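Local coordinates for annexin A8 (Homo sapiens, PDB 1W3W), which binds calcium and phospholipids and acts as an anticoagulant, indirectly inhibiting the thromboplastin-specific complex of the blood coagulation cascade, at residues D46-R51 with A89-P94; I116-A121 with D273-R278; D230-E235 with S239-M244; Y264-A269 with K301-M306; R278-R283 with N317-L322. One frame throughout, in Å; residues are numbered along the deposited sequence.

Interaction 1 of 5, residues D46-R51 with A89-P94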
# COMPACT_ATOMS: atom_id res chain seq x y z
N ASP A 46 13.00 -0.00 -20.29
CA ASP A 46 13.62 1.30 -20.50
C ASP A 46 12.61 2.41 -20.71
O ASP A 46 12.89 3.53 -20.38
CB ASP A 46 14.58 1.28 -21.69
CG ASP A 46 15.87 0.53 -21.39
OD1 ASP A 46 16.08 0.10 -20.24
OD2 ASP A 46 16.72 0.31 -22.27
N VAL A 47 11.44 2.09 -21.27
CA VAL A 47 10.40 3.09 -21.42
C VAL A 47 9.55 3.19 -20.14
O VAL A 47 9.42 4.26 -19.54
CB VAL A 47 9.51 2.79 -22.65
CG1 VAL A 47 8.29 3.71 -22.69
CG2 VAL A 47 10.31 2.91 -23.95
N LEU A 48 8.95 2.08 -19.72
CA LEU A 48 7.91 2.16 -18.70
C LEU A 48 8.42 2.46 -17.29
O LEU A 48 7.70 3.11 -16.54
CB LEU A 48 7.03 0.92 -18.72
CG LEU A 48 6.31 0.76 -20.06
CD1 LEU A 48 5.52 -0.52 -20.06
CD2 LEU A 48 5.41 1.96 -20.34
N THR A 49 9.62 2.01 -16.93
CA THR A 49 10.18 2.36 -15.60
C THR A 49 10.89 3.69 -15.54
O THR A 49 11.25 4.12 -14.46
CB THR A 49 11.15 1.29 -15.06
OG1 THR A 49 12.34 1.25 -15.87
CG2 THR A 49 10.54 -0.09 -15.11
N LYS A 50 11.13 4.34 -16.68
CA LYS A 50 11.77 5.65 -16.71
C LYS A 50 10.81 6.80 -17.02
O LYS A 50 11.24 7.94 -17.09
CB LYS A 50 12.93 5.66 -17.72
CG LYS A 50 14.10 4.75 -17.35
CD LYS A 50 14.73 5.16 -16.03
CE LYS A 50 15.90 4.24 -15.61
NZ LYS A 50 15.99 4.18 -14.11
N ARG A 51 9.54 6.51 -17.23
CA ARG A 51 8.53 7.55 -17.40
C ARG A 51 7.60 7.54 -16.19
O ARG A 51 7.46 6.54 -15.53
CB ARG A 51 7.71 7.31 -18.67
CG ARG A 51 8.52 7.30 -19.97
CD ARG A 51 9.12 8.65 -20.39
NE ARG A 51 9.79 8.46 -21.67
CZ ARG A 51 11.09 8.22 -21.83
NH1 ARG A 51 11.93 8.22 -20.81
NH2 ARG A 51 11.55 8.01 -23.06
N ALA A 89 1.06 -3.52 -13.39
CA ALA A 89 0.84 -2.68 -12.22
C ALA A 89 1.24 -1.22 -12.49
O ALA A 89 0.52 -0.30 -12.10
CB ALA A 89 1.60 -3.21 -11.01
N LEU A 90 2.34 -1.01 -13.20
CA LEU A 90 2.81 0.33 -13.54
C LEU A 90 1.86 1.09 -14.43
O LEU A 90 1.86 2.31 -14.44
CB LEU A 90 4.19 0.24 -14.24
CG LEU A 90 5.34 -0.14 -13.33
CD1 LEU A 90 6.60 -0.42 -14.15
CD2 LEU A 90 5.60 0.95 -12.30
N MET A 91 1.04 0.36 -15.17
CA MET A 91 0.09 0.95 -16.13
C MET A 91 -1.21 1.44 -15.53
O MET A 91 -1.95 2.20 -16.17
CB MET A 91 -0.23 -0.06 -17.24
CG MET A 91 0.92 -0.38 -18.16
SD MET A 91 1.75 1.08 -18.88
CE MET A 91 0.45 1.87 -19.66
N TYR A 92 -1.52 1.02 -14.30
CA TYR A 92 -2.71 1.51 -13.63
C TYR A 92 -2.50 2.92 -13.09
O TYR A 92 -1.48 3.21 -12.45
CB TYR A 92 -3.13 0.56 -12.48
CG TYR A 92 -3.95 -0.60 -12.97
CD1 TYR A 92 -3.34 -1.70 -13.56
CD2 TYR A 92 -5.33 -0.61 -12.86
CE1 TYR A 92 -4.08 -2.77 -14.03
CE2 TYR A 92 -6.09 -1.68 -13.33
CZ TYR A 92 -5.45 -2.75 -13.92
OH TYR A 92 -6.18 -3.82 -14.40
N PRO A 93 -3.47 3.80 -13.31
CA PRO A 93 -3.43 5.10 -12.63
C PRO A 93 -3.50 4.89 -11.11
O PRO A 93 -4.03 3.87 -10.65
CB PRO A 93 -4.68 5.82 -13.15
CG PRO A 93 -5.16 5.05 -14.32
CD PRO A 93 -4.66 3.65 -14.16
N PRO A 94 -3.00 5.84 -10.34
CA PRO A 94 -3.21 5.81 -8.89
C PRO A 94 -4.70 5.72 -8.53
O PRO A 94 -5.55 6.20 -9.29
CB PRO A 94 -2.61 7.14 -8.42
CG PRO A 94 -2.24 7.88 -9.61
CD PRO A 94 -2.21 7.00 -10.78
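Leu48 of helix 41-48 and Met91 of helix 81-91 meet with their side chains crossing at about a right angle. Met91 is the one to follow. Its CB leaves the helix without aiming at segment 46-51, and CG is still 5.0 Å from Leu48 CD1. SD makes the contact, lying 4.0 Å from Leu48 CD2 and 4.3 Å from Leu48 CD1, so the sulfur faces the isopropyl fork of the leucine. The bend at chi2 (-52°) sets SD there; a second at chi3 (-57°) turns CE away, 5.0 Å from Leu48 CD2. The methionine side chain also packs on Leu71, Thr72 and Leu75 of helix 71-78.

Beside this pair, Leu90 extends toward Thr49, and its CD1 comes to 4.1 Å from Thr49 CG2. The methyl of the threonine thus serves this contact, while OG1 bonds to Ser321 OG and to Ile45 O. No hydrogen bond joins the two segments directly. Arg56 links them instead, giving NE to Leu48 O and NH1 to Leu90 O, so one guanidinium caters for a carbonyl of each segment. This is the buried interior of an annexin repeat, here probably the first of four: a bundle of four helices, with helix 53-67 as the fifth, crossing their ends.

Interaction 2 of 5, residues I116-A121 with D273-R278; sequences IIEILA and DGTLIR
Glu118 and Arg278 meet at the centre of the annexin fold, in what corresponds to the polar channel known from other annexins, on helices that belong, by prediction, to repeats 2 and 4. Helix segments 116-121 and 273-278 run nearly parallel, 20° apart, but their axes stay 12.5 Å from each other, so long side chains must span the gap. Glu118 and Arg278 do so from opposite directions. The guanidinium grips the carboxylate side-on through a two-nitrogen salt bridge: NE lies 2.6 Å from Glu118 OE2, and NH2 lies 3.0 Å from Glu118 OE1. Both N-H bonds point almost straight at their acceptors, which lie in the guanidinium plane. The carboxylate, however, is turned 36° against that plane, so OE1 is met from above its own plane and OE2 on the syn side. Extended through chi1 and chi2, the Arg278 chain bends at chi3 (53°), which brings NE round to the glutamate.

Other charges complete the network: Arg261 NE also binds Glu118 OE1, and Glu101 OE2 takes Arg278 NH1. A leucine in place of Arg278 would probably leave the carboxylates of Glu118, which is buried, and Glu101 without this mate. Such alternating charges probably favour the ionised forms of Glu118 and Arg278. Carbon flanks the bridge, as Ile119 CD1 packs 4.1 Å from Arg278 CD. On the far side, Thr275 holds OG1 3.4 Å from Arg278 NH2, a weak bond, and places its methyl CG2 4.1 Å from Glu118 OE1.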
# COMPACT_ATOMS: atom_id res chain seq x y z
N ILE A 116 -5.77 -5.81 2.35
CA ILE A 116 -6.83 -4.88 2.71
C ILE A 116 -6.42 -3.99 3.89
O ILE A 116 -6.65 -2.79 3.86
CB ILE A 116 -8.16 -5.63 3.04
CG1 ILE A 116 -8.58 -6.54 1.87
CG2 ILE A 116 -9.27 -4.60 3.33
CD1 ILE A 116 -9.75 -7.51 2.19
N ILE A 117 -5.80 -4.59 4.91
CA ILE A 117 -5.30 -3.86 6.07
C ILE A 117 -4.29 -2.77 5.67
O ILE A 117 -4.39 -1.61 6.09
CB ILE A 117 -4.64 -4.86 7.07
CG1 ILE A 117 -5.73 -5.70 7.76
CG2 ILE A 117 -3.77 -4.13 8.09
CD1 ILE A 117 -5.24 -7.00 8.37
N GLU A 118 -3.31 -3.17 4.87
CA GLU A 118 -2.23 -2.29 4.43
C GLU A 118 -2.79 -1.06 3.74
O GLU A 118 -2.42 0.06 4.06
CB GLU A 118 -1.29 -3.05 3.49
CG GLU A 118 -0.27 -2.21 2.73
CD GLU A 118 0.27 -2.96 1.53
OE1 GLU A 118 0.99 -3.95 1.71
OE2 GLU A 118 -0.03 -2.55 0.39
N ILE A 119 -3.67 -1.27 2.77
CA ILE A 119 -4.18 -0.15 2.00
C ILE A 119 -5.08 0.74 2.85
O ILE A 119 -4.91 1.97 2.86
CB ILE A 119 -4.89 -0.63 0.74
CG1 ILE A 119 -3.89 -1.32 -0.18
CG2 ILE A 119 -5.51 0.56 0.02
CD1 ILE A 119 -4.49 -1.92 -1.41
N LEU A 120 -6.01 0.15 3.59
CA LEU A 120 -6.96 0.95 4.36
C LEU A 120 -6.29 1.74 5.50
O LEU A 120 -6.70 2.86 5.82
CB LEU A 120 -8.12 0.10 4.90
CG LEU A 120 -9.33 -0.01 3.95
CD1 LEU A 120 -8.93 -0.45 2.56
CD2 LEU A 120 -10.40 -0.94 4.50
N ALA A 121 -5.25 1.18 6.10
CA ALA A 121 -4.56 1.85 7.21
C ALA A 121 -3.54 2.90 6.77
O ALA A 121 -3.29 3.86 7.50
CB ALA A 121 -3.91 0.83 8.10
N ASP A 273 5.86 -11.52 -3.52
CA ASP A 273 6.06 -10.66 -4.66
C ASP A 273 4.93 -9.66 -4.83
O ASP A 273 5.17 -8.55 -5.24
CB ASP A 273 6.24 -11.47 -5.94
CG ASP A 273 7.51 -12.26 -5.93
OD1 ASP A 273 8.61 -11.66 -6.00
OD2 ASP A 273 7.50 -13.49 -5.81
N GLY A 274 3.70 -10.07 -4.53
CA GLY A 274 2.55 -9.17 -4.59
C GLY A 274 2.76 -7.92 -3.74
O GLY A 274 2.50 -6.80 -4.18
N THR A 275 3.26 -8.13 -2.53
CA THR A 275 3.53 -7.06 -1.58
C THR A 275 4.71 -6.18 -1.98
O THR A 275 4.66 -4.96 -1.82
CB THR A 275 3.78 -7.68 -0.20
OG1 THR A 275 2.59 -8.31 0.23
CG2 THR A 275 4.03 -6.63 0.86
N LEU A 276 5.76 -6.80 -2.50
CA LEU A 276 6.90 -6.08 -3.04
C LEU A 276 6.48 -5.17 -4.20
O LEU A 276 6.79 -3.99 -4.22
CB LEU A 276 7.95 -7.10 -3.50
CG LEU A 276 9.31 -6.63 -4.02
CD1 LEU A 276 10.07 -5.80 -3.00
CD2 LEU A 276 10.11 -7.86 -4.40
N ILE A 277 5.77 -5.73 -5.17
CA ILE A 277 5.32 -4.98 -6.33
C ILE A 277 4.43 -3.81 -5.93
O ILE A 277 4.68 -2.68 -6.32
CB ILE A 277 4.58 -5.93 -7.31
CG1 ILE A 277 5.60 -6.85 -8.02
CG2 ILE A 277 3.73 -5.12 -8.30
CD1 ILE A 277 4.99 -8.04 -8.74
N ARG A 278 3.41 -4.09 -5.12
CA ARG A 278 2.41 -3.09 -4.79
C ARG A 278 2.99 -1.89 -4.06
O ARG A 278 2.65 -0.75 -4.35
CB ARG A 278 1.30 -3.73 -3.94
CG ARG A 278 0.13 -2.80 -3.62
CD ARG A 278 -1.00 -3.48 -2.85
NE ARG A 278 -0.47 -4.14 -1.66
CZ ARG A 278 -0.27 -5.45 -1.51
NH1 ARG A 278 -0.56 -6.31 -2.46
NH2 ARG A 278 0.25 -5.90 -0.39

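Interaction 3 of 5, residues D230-E235 with S239-M244; sequences DSIKSE and SLEEAM
Ile232 projects between Glu241 and Met244, and these three side chains carry much of the packing between two antiparallel helix segments. The short segments run 172° apart with their axes 9.6 Å from each other, and a brief turn connects them. Ile232 points toward segment 239-244. Its branch methyl CG2 rests 3.8 Å from Met244 CB, and CD1 reaches the same carbon at 4.1 Å, so the root of the methionine sits against both methyls. The two side chains slant across each other. From CB onward Met244 departs: CG lies anti to the carbonyl carbon (chi1 -77°), and the straight chain beyond carries SD and CE away from Ile232.

On its other flank Ile232 CG2 touches Glu241, 4.2 Å from CG. Glu241 does not start off toward segment 230-235, but its chain is stretched, CG anti to the backbone N (chi1 -176°), and its carboxylate ends over the stem of Lys233. Glu241 OE2 is 3.6 Å from Lys233 CG, whereas NZ, at the end of an extended chain, stands 6.4 Å from that oxygen. The opposite charges form no salt bridge, and any attraction is probably weak and long-range, at the more exposed rim of the contact.

Helices 228-235 and 238-252 make a helical hairpin within what is predicted as repeat 3. Helix 198-207 receives Met244 on Phe201 and Ile202, Ile232 also packs on Leu245 and Val248 further along helix 238-252, and helix 153-163 takes Leu240 and Ala243 on Tyr154 and Ile158.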
# COMPACT_ATOMS: atom_id res chain seq x y z
N ASP A 230 3.10 -3.04 22.70
CA ASP A 230 3.19 -4.20 23.58
C ASP A 230 1.83 -4.56 24.17
O ASP A 230 1.53 -5.72 24.35
CB ASP A 230 4.22 -3.99 24.68
CG ASP A 230 5.64 -4.11 24.18
OD1 ASP A 230 6.58 -3.74 24.91
OD2 ASP A 230 5.92 -4.57 23.05
N SER A 231 0.99 -3.56 24.44
CA SER A 231 -0.36 -3.81 24.93
C SER A 231 -1.18 -4.50 23.87
O SER A 231 -1.80 -5.50 24.15
CB SER A 231 -1.04 -2.52 25.37
OG SER A 231 -0.39 -2.00 26.51
N ILE A 232 -1.16 -3.99 22.65
CA ILE A 232 -1.83 -4.65 21.53
C ILE A 232 -1.32 -6.08 21.32
O ILE A 232 -2.12 -6.99 21.10
CB ILE A 232 -1.68 -3.81 20.23
CG1 ILE A 232 -2.48 -2.50 20.36
CG2 ILE A 232 -2.16 -4.59 19.01
CD1 ILE A 232 -2.08 -1.44 19.40
N LYS A 233 -0.01 -6.29 21.40
CA LYS A 233 0.58 -7.62 21.19
C LYS A 233 0.15 -8.62 22.25
O LYS A 233 0.01 -9.81 21.96
CB LYS A 233 2.11 -7.56 21.17
CG LYS A 233 2.72 -7.02 19.88
CD LYS A 233 4.24 -7.03 19.95
CE LYS A 233 4.86 -6.25 18.81
NZ LYS A 233 6.36 -6.34 18.80
N SER A 234 -0.04 -8.15 23.48
CA SER A 234 -0.41 -9.06 24.57
C SER A 234 -1.92 -9.26 24.64
O SER A 234 -2.36 -10.29 25.15
CB SER A 234 0.13 -8.56 25.92
OG SER A 234 -0.59 -7.46 26.39
N GLU A 235 -2.70 -8.32 24.12
CA GLU A 235 -4.17 -8.33 24.27
C GLU A 235 -4.95 -8.83 23.05
O GLU A 235 -6.14 -9.13 23.17
CB GLU A 235 -4.69 -6.93 24.62
CG GLU A 235 -4.38 -6.52 26.05
CD GLU A 235 -4.41 -5.02 26.26
OE1 GLU A 235 -5.03 -4.31 25.44
OE2 GLU A 235 -3.82 -4.55 27.26
N SER A 239 -5.41 -11.35 12.68
CA SER A 239 -5.63 -10.23 11.78
C SER A 239 -5.96 -8.94 12.51
O SER A 239 -5.53 -7.88 12.08
CB SER A 239 -6.74 -10.57 10.79
OG SER A 239 -6.20 -11.36 9.75
N LEU A 240 -6.74 -9.02 13.59
CA LEU A 240 -7.07 -7.84 14.37
C LEU A 240 -5.79 -7.18 14.93
O LEU A 240 -5.64 -5.97 14.85
CB LEU A 240 -8.05 -8.16 15.51
CG LEU A 240 -8.51 -6.94 16.34
CD1 LEU A 240 -9.31 -5.97 15.46
CD2 LEU A 240 -9.33 -7.36 17.56
N GLU A 241 -4.88 -7.99 15.45
CA GLU A 241 -3.58 -7.51 15.92
C GLU A 241 -2.79 -6.80 14.82
O GLU A 241 -2.27 -5.69 15.02
CB GLU A 241 -2.74 -8.68 16.48
CG GLU A 241 -1.39 -8.24 17.09
CD GLU A 241 -0.44 -9.40 17.40
OE1 GLU A 241 -0.86 -10.57 17.31
OE2 GLU A 241 0.74 -9.13 17.71
N GLU A 242 -2.71 -7.44 13.65
CA GLU A 242 -2.02 -6.88 12.48
C GLU A 242 -2.59 -5.52 12.12
O GLU A 242 -1.84 -4.57 11.89
CB GLU A 242 -2.13 -7.83 11.28
CG GLU A 242 -1.22 -7.49 10.09
CD GLU A 242 -1.33 -8.50 8.94
OE1 GLU A 242 -1.00 -8.16 7.78
OE2 GLU A 242 -1.77 -9.64 9.19
N ALA A 243 -3.91 -5.42 12.11
CA ALA A 243 -4.61 -4.20 11.74
C ALA A 243 -4.34 -3.07 12.73
O ALA A 243 -4.04 -1.95 12.31
CB ALA A 243 -6.12 -4.46 11.65
N MET A 244 -4.43 -3.37 14.03
CA MET A 244 -4.14 -2.37 15.07
C MET A 244 -2.70 -1.88 15.05
O MET A 244 -2.46 -0.68 15.07
CB MET A 244 -4.48 -2.90 16.47
CG MET A 244 -5.96 -2.88 16.73
SD MET A 244 -6.46 -3.45 18.36
CE MET A 244 -8.15 -3.23 18.14

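Interaction 4 of 5, residues Y264-A269 with K301-M306. With CA (calcium ion), chain B.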
# COMPACT_ATOMS: atom_id res chain seq x y z
N TYR A 264 9.75 -7.35 5.19
CA TYR A 264 9.13 -8.62 5.52
C TYR A 264 8.55 -9.34 4.31
O TYR A 264 8.37 -10.54 4.36
CB TYR A 264 8.11 -8.46 6.65
CG TYR A 264 8.78 -8.34 8.01
CD1 TYR A 264 8.77 -7.14 8.72
CD2 TYR A 264 9.46 -9.43 8.57
CE1 TYR A 264 9.40 -7.03 9.97
CE2 TYR A 264 10.09 -9.32 9.81
CZ TYR A 264 10.05 -8.12 10.50
OH TYR A 264 10.68 -7.99 11.73
N ALA A 265 8.34 -8.63 3.21
CA ALA A 265 8.02 -9.26 1.93
C ALA A 265 9.18 -10.13 1.42
O ALA A 265 8.97 -11.05 0.66
CB ALA A 265 7.70 -8.21 0.89
N MET A 266 10.41 -9.79 1.82
CA MET A 266 11.61 -10.45 1.33
C MET A 266 12.31 -11.35 2.35
O MET A 266 12.95 -12.32 1.96
CB MET A 266 12.59 -9.40 0.78
CG MET A 266 12.17 -8.89 -0.59
SD MET A 266 13.22 -7.63 -1.30
CE MET A 266 12.93 -6.29 -0.25
N LYS A 267 12.17 -11.05 3.63
CA LYS A 267 12.89 -11.77 4.69
C LYS A 267 12.52 -13.24 4.72
O LYS A 267 11.36 -13.60 4.50
CB LYS A 267 12.61 -11.12 6.06
CG LYS A 267 13.04 -11.95 7.29
CD LYS A 267 14.30 -11.41 7.96
CE LYS A 267 15.57 -11.74 7.18
NZ LYS A 267 16.37 -12.84 7.82
N GLY A 268 13.50 -14.10 4.98
CA GLY A 268 13.25 -15.54 5.08
C GLY A 268 12.99 -16.20 3.73
O GLY A 268 13.30 -15.63 2.68
N ALA A 269 12.40 -17.39 3.78
CA ALA A 269 12.24 -18.23 2.58
C ALA A 269 11.22 -17.65 1.61
O ALA A 269 10.13 -17.25 2.01
CB ALA A 269 11.83 -19.64 2.98
N LYS A 301 21.32 -2.24 5.60
CA LYS A 301 21.57 -2.62 4.21
C LYS A 301 20.54 -1.91 3.32
O LYS A 301 19.50 -1.47 3.81
CB LYS A 301 21.45 -4.12 4.03
CG LYS A 301 20.23 -4.76 4.66
CD LYS A 301 20.19 -6.27 4.37
CE LYS A 301 20.22 -7.12 5.64
NZ LYS A 301 21.47 -7.93 5.76
N THR A 302 20.83 -1.81 2.03
CA THR A 302 19.93 -1.12 1.10
C THR A 302 18.76 -2.01 0.64
O THR A 302 18.86 -3.23 0.62
CB THR A 302 20.68 -0.62 -0.12
OG1 THR A 302 21.18 -1.73 -0.87
CG2 THR A 302 21.93 0.20 0.27
N LEU A 303 17.67 -1.36 0.25
CA LEU A 303 16.52 -2.01 -0.35
C LEU A 303 16.95 -2.84 -1.58
O LEU A 303 16.55 -3.99 -1.74
CB LEU A 303 15.50 -0.95 -0.77
CG LEU A 303 14.24 -1.44 -1.47
CD1 LEU A 303 13.51 -2.44 -0.62
CD2 LEU A 303 13.34 -0.25 -1.78
N SER A 304 17.76 -2.24 -2.43
CA SER A 304 18.25 -2.88 -3.66
C SER A 304 19.03 -4.17 -3.41
O SER A 304 18.90 -5.12 -4.16
CB SER A 304 19.11 -1.91 -4.46
OG SER A 304 18.31 -0.83 -4.89
N SER A 305 19.81 -4.22 -2.33
CA SER A 305 20.60 -5.42 -2.03
C SER A 305 19.69 -6.60 -1.72
O SER A 305 19.98 -7.75 -2.11
CB SER A 305 21.61 -5.18 -0.89
OG SER A 305 21.01 -5.26 0.41
N MET A 306 18.58 -6.34 -1.04
CA MET A 306 17.63 -7.40 -0.76
C MET A 306 16.86 -7.81 -2.00
O MET A 306 16.61 -9.00 -2.22
CB MET A 306 16.69 -7.02 0.39
CG MET A 306 17.26 -7.43 1.72
SD MET A 306 16.15 -7.19 3.06
CE MET A 306 15.35 -8.75 3.08
CA CA B . 13.34 -14.29 0.66
O HOH W 1 15.44 -14.12 1.81
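Met266, late in helix 254-266, faces Met306 in the first turn of helix 303-310 with their CA atoms 7.1 Å apart; after Met266 the chain passes into a loop in which Gly268 has a positive phi. The two methionines pack reciprocally, each methyl reaching the other's base. Met306 CE lies 3.7 Å from Met266 CB, while Met266 CE lies 3.9 Å from Met306 CB. A bend at chi3 (-68°) also brings Met266 CE within 3.9 Å of Leu303 CD1, whose side chain it crosses at about a right angle. Met266 SD rides over the backbone of Met306, 3.7 Å from its C. Shortening Met266 to an alanine would probably leave a gap against Leu303 and Met306, and the Met306 chain free to shift. Thr302 caps the helix of segment 301-306, its OG1 accepting from Ser305 N.

On the other side of the same residue, Met266 O binds calcium at 2.4 Å, as does Gly268 O. A water, Gly270 O and Asp310 OD2 complete the bound atoms. Loop carbonyls joined by an acidic side chain from some forty residues further along the chain are the mark of the annexin type II calcium site.

Interaction 5 of 5, residues R278-R283 with N317-L322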
# COMPACT_ATOMS: atom_id res chain seq x y z
N ARG A 278 3.41 -4.09 -5.12
CA ARG A 278 2.41 -3.09 -4.79
C ARG A 278 2.99 -1.89 -4.06
O ARG A 278 2.65 -0.75 -4.35
CB ARG A 278 1.30 -3.73 -3.94
CG ARG A 278 0.13 -2.80 -3.62
CD ARG A 278 -1.00 -3.48 -2.85
NE ARG A 278 -0.47 -4.14 -1.66
CZ ARG A 278 -0.27 -5.45 -1.51
NH1 ARG A 278 -0.56 -6.31 -2.46
NH2 ARG A 278 0.25 -5.90 -0.39
N ASN A 279 3.87 -2.15 -3.11
CA ASN A 279 4.45 -1.08 -2.33
C ASN A 279 5.46 -0.25 -3.10
O ASN A 279 5.48 0.97 -2.96
CB ASN A 279 5.00 -1.63 -1.02
CG ASN A 279 3.89 -1.99 -0.08
OD1 ASN A 279 3.49 -3.15 0.05
ND2 ASN A 279 3.33 -0.98 0.54
N ILE A 280 6.28 -0.89 -3.93
CA ILE A 280 7.23 -0.15 -4.76
C ILE A 280 6.47 0.68 -5.80
O ILE A 280 6.77 1.86 -5.98
CB ILE A 280 8.28 -1.09 -5.41
CG1 ILE A 280 9.29 -1.50 -4.34
CG2 ILE A 280 8.98 -0.39 -6.58
CD1 ILE A 280 10.39 -2.38 -4.82
N VAL A 281 5.50 0.07 -6.46
CA VAL A 281 4.77 0.75 -7.50
C VAL A 281 3.95 1.92 -6.95
O VAL A 281 4.02 3.01 -7.49
CB VAL A 281 3.88 -0.22 -8.29
CG1 VAL A 281 2.91 0.55 -9.19
CG2 VAL A 281 4.75 -1.16 -9.13
N SER A 282 3.18 1.67 -5.90
CA SER A 282 2.23 2.67 -5.37
C SER A 282 2.94 3.82 -4.63
O SER A 282 2.42 4.93 -4.58
CB SER A 282 1.14 2.02 -4.50
OG SER A 282 1.62 1.54 -3.26
N ARG A 283 4.15 3.58 -4.12
CA ARG A 283 4.91 4.64 -3.44
C ARG A 283 5.98 5.30 -4.32
O ARG A 283 6.60 6.26 -3.90
CB ARG A 283 5.52 4.11 -2.16
CG ARG A 283 4.50 3.46 -1.21
CD ARG A 283 3.30 4.33 -0.92
NE ARG A 283 3.68 5.50 -0.14
CZ ARG A 283 2.83 6.35 0.41
NH1 ARG A 283 1.53 6.21 0.25
NH2 ARG A 283 3.29 7.35 1.15
N ASN A 317 15.40 -6.69 -12.86
CA ASN A 317 15.97 -5.52 -13.51
C ASN A 317 14.98 -4.38 -13.60
O ASN A 317 15.37 -3.22 -13.48
CB ASN A 317 16.55 -5.89 -14.87
CG ASN A 317 17.81 -6.72 -14.75
OD1 ASN A 317 18.60 -6.56 -13.80
ND2 ASN A 317 18.00 -7.63 -15.70
N ALA A 318 13.71 -4.70 -13.79
CA ALA A 318 12.66 -3.71 -13.79
C ALA A 318 12.50 -3.10 -12.39
O ALA A 318 12.35 -1.90 -12.25
CB ALA A 318 11.34 -4.32 -14.26
N LEU A 319 12.53 -3.93 -11.34
CA LEU A 319 12.40 -3.41 -9.97
C LEU A 319 13.54 -2.45 -9.65
O LEU A 319 13.31 -1.38 -9.09
CB LEU A 319 12.37 -4.52 -8.94
CG LEU A 319 11.06 -5.29 -8.78
CD1 LEU A 319 11.28 -6.47 -7.89
CD2 LEU A 319 9.98 -4.41 -8.19
N LEU A 320 14.76 -2.84 -10.03
CA LEU A 320 15.93 -2.01 -9.75
C LEU A 320 15.91 -0.71 -10.54
O LEU A 320 16.34 0.30 -10.04
CB LEU A 320 17.23 -2.81 -10.02
CG LEU A 320 17.50 -3.99 -9.09
CD1 LEU A 320 18.75 -4.79 -9.55
CD2 LEU A 320 17.71 -3.52 -7.66
N SER A 321 15.37 -0.74 -11.76
CA SER A 321 15.24 0.46 -12.59
C SER A 321 14.29 1.46 -11.91
O SER A 321 14.57 2.66 -11.88
CB SER A 321 14.76 0.10 -13.99
OG SER A 321 14.73 1.22 -14.85
N LEU A 322 13.20 0.95 -11.33
CA LEU A 322 12.22 1.76 -10.61
C LEU A 322 12.79 2.36 -9.34
O LEU A 322 12.59 3.53 -9.06
CB LEU A 322 11.02 0.91 -10.22
CG LEU A 322 9.88 0.79 -11.21
CD1 LEU A 322 8.90 -0.24 -10.67
CD2 LEU A 322 9.20 2.14 -11.42
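Ile280 forks between Leu319 and Leu322, each branch taking one leucine. Its CG1 arm is anti to the carbonyl carbon (chi1 -75°) and fully stretched at chi2, which carries CD1 outward to 4.0 Å from Leu319 CD2. The shorter branch, CG2, meets Leu322 CD1 at 4.1 Å. Approaches differ: Leu319 lies across the isoleucine at about a right angle, whereas Leu322 comes at a slant. The CB of Leu322 aims at segment 278-283. Leu319 starts off in another direction, and the end of its chain closes the distance. All the touching atoms are methyls, and no hydrogen bond passes between the segments.

Behind the contact, Ser282 turns its hydroxyl back onto its own helix. With chi1 at 71°, OG sits between the backbone N and the carbonyl carbon, 2.7 Å from Arg278 O. That carbonyl also receives the normal helical bond from Ser282 N at 2.9 Å, and the two donors reach it from opposite faces of its plane.

Helices 273-283 and 313-323 are thus joined by aliphatic packing in the four-helix core of an annexin repeat, here probably the fourth. Helix 303-310 adds Ile307 against Ile280, helix 81-91 brings Leu86 to Val281 and Leu319, and helix 96-107 sets Tyr97 against Val281 and Ser282.

How the interactions relate
Interactions 2, 4 and 5 meet around helix 273-283. Arg278 belongs to both 2 and 5, and Leu276 CD1 packs 4.0 Å from Met266 CE, linking segment 273-278 to the methionine whose carbonyl binds calcium in interaction 4. The calcium itself lies about 12 Å from the side chains of Thr275 and Leu319. Interaction 1, its centre 9 Å from that of interaction 5, is joined to it by Thr49 OG1 and Ser321 OG, 2.6 Å apart and probably hydrogen-bonded. Interaction 3 lies at the other end of the molecule, 36 Å between centres from interaction 1, but Ile117 CG2 reaches Ala243 CA at 3.7 Å and so connects it to interaction 2.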